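Local coordinates for WAP, Kazal, immunoglobulin, Kunitz and NTR domain-containing protein 2 (Mus musculus, PDB 6MAA) that inhibits the growth factor myostatin and probably proteases, being built of several inhibitor-type domains, of which this is the follistatin domain, at residues 56-61 with 67-72. Numbering follows the deposited sequence.
With NO3 (nitrate ion), chain D.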
ATOM      1  N   SER A  56     -17.947  -0.466  -2.269  1.00  9.77           N
ATOM      2  CA  SER A  56     -18.127  -1.772  -1.656  1.00 10.06           C
ATOM      3  C   SER A  56     -17.903  -1.545  -0.170  1.00  8.55           C
ATOM      4  O   SER A  56     -16.799  -1.749   0.346  1.00  8.85           O
ATOM      5  CB  SER A  56     -17.129  -2.777  -2.230  1.00 12.07           C
ATOM      6  OG  SER A  56     -17.449  -4.094  -1.826  1.00 16.06           O
ATOM      7  N   PHE A  57     -18.932  -1.042   0.504  1.00  9.32           N
ATOM      8  CA  PHE A  57     -18.750  -0.496   1.843  1.00  8.80           C
ATOM      9  C   PHE A  57     -18.195  -1.562   2.773  1.00  9.22           C
ATOM     10  O   PHE A  57     -18.680  -2.699   2.794  1.00 10.86           O
ATOM     11  CB  PHE A  57     -20.081   0.029   2.369  1.00 10.41           C
ATOM     12  CG  PHE A  57     -20.718   1.065   1.486  1.00 10.23           C
ATOM     13  CD1 PHE A  57     -19.952   2.014   0.820  1.00 10.94           C
ATOM     14  CD2 PHE A  57     -22.093   1.078   1.311  1.00 12.11           C
ATOM     15  CE1 PHE A  57     -20.548   2.965   0.009  1.00 11.43           C
ATOM     16  CE2 PHE A  57     -22.690   2.022   0.504  1.00 13.25           C
ATOM     17  CZ  PHE A  57     -21.922   2.970  -0.144  1.00 11.65           C
ATOM     18  N   THR A  58     -17.175  -1.191   3.547  1.00  7.74           N
ATOM     19  CA  THR A  58     -16.382  -2.154   4.309  1.00  8.50           C
ATOM     20  C   THR A  58     -16.284  -1.682   5.751  1.00  7.88           C
ATOM     21  O   THR A  58     -15.671  -0.646   6.023  1.00  8.40           O
ATOM     22  CB  THR A  58     -14.983  -2.278   3.700  1.00  9.70           C
ATOM     23  OG1 THR A  58     -15.085  -2.735   2.345  1.00 11.51           O
ATOM     24  CG2 THR A  58     -14.136  -3.254   4.502  1.00 12.09           C
ATOM     25  N   CYS A  59     -16.890  -2.425   6.676  1.00  8.30           N
ATOM     26  CA  CYS A  59     -16.661  -2.165   8.086  1.00  8.07           C
ATOM     27  C   CYS A  59     -15.330  -2.777   8.491  1.00  8.95           C
ATOM     28  O   CYS A  59     -14.964  -3.857   8.022  1.00 10.46           O
ATOM     29  CB  CYS A  59     -17.804  -2.732   8.934  1.00  9.81           C
ATOM     30  SG  CYS A  59     -19.356  -1.817   8.718  1.00 11.12           S
ATOM     31  N   ALA A  60     -14.603  -2.085   9.363  1.00  9.10           N
ATOM     32  CA  ALA A  60     -13.243  -2.474   9.698  1.00 10.22           C
ATOM     33  C   ALA A  60     -13.063  -2.631  11.202  1.00 11.17           C
ATOM     34  O   ALA A  60     -13.890  -2.198  12.010  1.00 11.69           O
ATOM     35  CB  ALA A  60     -12.223  -1.476   9.134  1.00 11.58           C
ATOM     36  N   SER A  61     -11.927  -3.236  11.566  1.00 11.81           N
ATOM     37  CA  SER A  61     -11.609  -3.568  12.951  1.00 13.14           C
ATOM     38  C   SER A  61     -11.352  -2.346  13.826  1.00 14.81           C
ATOM     39  O   SER A  61     -11.255  -2.500  15.048  1.00 17.24           O
ATOM     40  CB  SER A  61     -10.401  -4.511  12.999  1.00 14.28           C
ATOM     41  OG  SER A  61      -9.289  -3.958  12.308  1.00 14.52           O
ATOM     42  N   TYR A  67     -15.096   3.273   2.089  1.00  6.62           N
ATOM     43  CA  TYR A  67     -15.830   3.242   0.826  1.00  6.89           C
ATOM     44  C   TYR A  67     -15.610   1.926   0.078  1.00  7.07           C
ATOM     45  O   TYR A  67     -16.539   1.402  -0.555  1.00  8.10           O
ATOM     46  CB  TYR A  67     -15.417   4.453  -0.015  1.00  8.02           C
ATOM     47  CG  TYR A  67     -16.268   4.715  -1.232  1.00  7.69           C
ATOM     48  CD1 TYR A  67     -15.977   4.108  -2.450  1.00 10.16           C
ATOM     49  CD2 TYR A  67     -17.358   5.585  -1.174  1.00  8.35           C
ATOM     50  CE1 TYR A  67     -16.743   4.359  -3.577  1.00  9.81           C
ATOM     51  CE2 TYR A  67     -18.135   5.837  -2.296  1.00  9.07           C
ATOM     52  CZ  TYR A  67     -17.821   5.217  -3.494  1.00 10.19           C
ATOM     53  OH  TYR A  67     -18.583   5.451  -4.616  1.00 12.79           O
ATOM     54  N   ASN A  68     -14.394   1.383   0.136  1.00  6.47           N
ATOM     55  CA  ASN A  68     -14.092   0.021  -0.300  1.00  7.09           C
ATOM     56  C   ASN A  68     -12.809  -0.419   0.399  1.00  7.77           C
ATOM     57  O   ASN A  68     -12.241   0.318   1.207  1.00  7.79           O
ATOM     58  CB  ASN A  68     -14.043  -0.118  -1.831  1.00  8.24           C
ATOM     59  CG  ASN A  68     -12.952   0.720  -2.471  1.00  7.79           C
ATOM     60  OD1 ASN A  68     -11.882   0.919  -1.899  1.00  8.13           O
ATOM     61  ND2 ASN A  68     -13.227   1.216  -3.674  1.00  9.31           N
ATOM     62  N   ARG A  69     -12.361  -1.638   0.096  1.00  8.92           N
ATOM     63  CA  ARG A  69     -11.182  -2.173   0.772  1.00  9.54           C
ATOM     64  C   ARG A  69      -9.923  -1.386   0.438  1.00  8.85           C
ATOM     65  O   ARG A  69      -9.026  -1.270   1.280  1.00  9.26           O
ATOM     66  CB  ARG A  69     -10.983  -3.640   0.407  1.00 13.03           C
ATOM     67  CG  ARG A  69     -12.040  -4.550   0.983  1.00 18.47           C
ATOM     68  CD  ARG A  69     -11.625  -5.990   0.824  1.00 22.68           C
ATOM     69  NE  ARG A  69     -12.637  -6.902   1.335  1.00 25.10           N
ATOM     70  CZ  ARG A  69     -12.378  -8.147   1.715  1.00 29.03           C
ATOM     71  NH1 ARG A  69     -11.136  -8.608   1.655  1.00 32.16           N
ATOM     72  NH2 ARG A  69     -13.351  -8.923   2.171  1.00 30.79           N
ATOM     73  N   CYS A  70      -9.825  -0.865  -0.782  1.00  8.33           N
ATOM     74  CA  CYS A  70      -8.664  -0.056  -1.134  1.00  9.20           C
ATOM     75  C   CYS A  70      -8.577   1.195  -0.262  1.00  7.81           C
ATOM     76  O   CYS A  70      -7.494   1.560   0.207  1.00  8.36           O
ATOM     77  CB  CYS A  70      -8.713   0.286  -2.623  1.00  9.37           C
ATOM     78  SG  CYS A  70      -7.294   1.209  -3.254  1.00 10.64           S
ATOM     79  N   PHE A  71      -9.712   1.856  -0.009  1.00  8.08           N
ATOM     80  CA  PHE A  71      -9.685   3.013   0.884  1.00  8.29           C
ATOM     81  C   PHE A  71      -9.360   2.609   2.320  1.00  8.73           C
ATOM     82  O   PHE A  71      -8.658   3.340   3.030  1.00 10.50           O
ATOM     83  CB  PHE A  71     -10.981   3.822   0.773  1.00  8.06           C
ATOM     84  CG  PHE A  71     -11.118   4.549  -0.547  1.00  7.88           C
ATOM     85  CD1 PHE A  71     -10.403   5.713  -0.790  1.00  9.91           C
ATOM     86  CD2 PHE A  71     -11.928   4.045  -1.555  1.00  8.87           C
ATOM     87  CE1 PHE A  71     -10.503   6.369  -2.008  1.00 11.10           C
ATOM     88  CE2 PHE A  71     -12.042   4.698  -2.768  1.00 10.15           C
ATOM     89  CZ  PHE A  71     -11.323   5.859  -2.998  1.00 10.99           C
ATOM     90  N   MET A  72      -9.831   1.439   2.761  1.00  8.52           N
ATOM     91  CA  MET A  72      -9.425   0.932   4.070  1.00  8.84           C
ATOM     92  C   MET A  72      -7.911   0.746   4.137  1.00  9.42           C
ATOM     93  O   MET A  72      -7.262   1.178   5.099  1.00  9.39           O
ATOM     94  CB  MET A  72     -10.141  -0.387   4.367  1.00  9.73           C
ATOM     95  CG  MET A  72      -9.824  -0.970   5.735  1.00 11.10           C
ATOM     96  SD  MET A  72     -10.483  -2.632   5.986  1.00 13.50           S
ATOM     97  CE  MET A  72      -9.447  -3.571   4.861  1.00 16.48           C
TER
HETATM   98  N   NO3 D 103     -21.974  -1.233  -1.215  1.00 22.66           N
HETATM   99  O1  NO3 D 103     -23.238  -1.297  -1.313  1.00 28.99           O
HETATM  100  O2  NO3 D 103     -21.328  -0.456  -1.967  1.00 25.95           O
HETATM  101  O3  NO3 D 103     -21.379  -1.953  -0.369  1.00 27.35           O
HETATM  102  O   HOH W   1     -15.234  -5.370   1.654  1.00 29.84           O
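Ser56 N donates a nearly straight hydrogen bond to Tyr67 O (2.9 Å, 167° at the hydrogen), arriving in the carbonyl plane. The carbonyl of the same residue, Ser56 O, faces the helix start, where Asn68 CA-H points at it almost linearly (3.3 Å from CA). Ser56 O also accepts from Thr58 OG1 at 2.8 Å. With chi1 at -60°, Thr58 sets this hydroxyl beside its own backbone N and sends CG2 the other way, anti to that N, toward Met72. Water 1 ties the hydroxyl to Arg69, donating to OG1 and accepting from NE at the guanidinium edge, in its plane. One helical turn on from Asn68, Met72 extends through chi1 and chi2 and bends at chi3 (69°); its SD lies 3.8 Å from Ala60 CB and 4.0 Å from Thr58 CG2, the Met72 and Thr58 side chains crossing at about a right angle, while Val85 and Tyr66 also touch Met72. Phe57 CE1 meets Tyr67 CD2 at 4.3 Å, and a nitrate, probably from the crystallisation liquor, lies over one Phe57 face and accepts from Phe57 N. Asn68 caps the helix through OD1, which takes Phe71 N at 3.0 Å, while ND2 donates to Glu52 O and Glu54 O, tying the cap to the loop with the predicted reactive bond. The middle strand 58-60 of a small antiparallel sheet packed against helix 69-79, with disulfides Cys51-Cys70 and Cys59-Cys88, is characteristic of the Kazal-like fold.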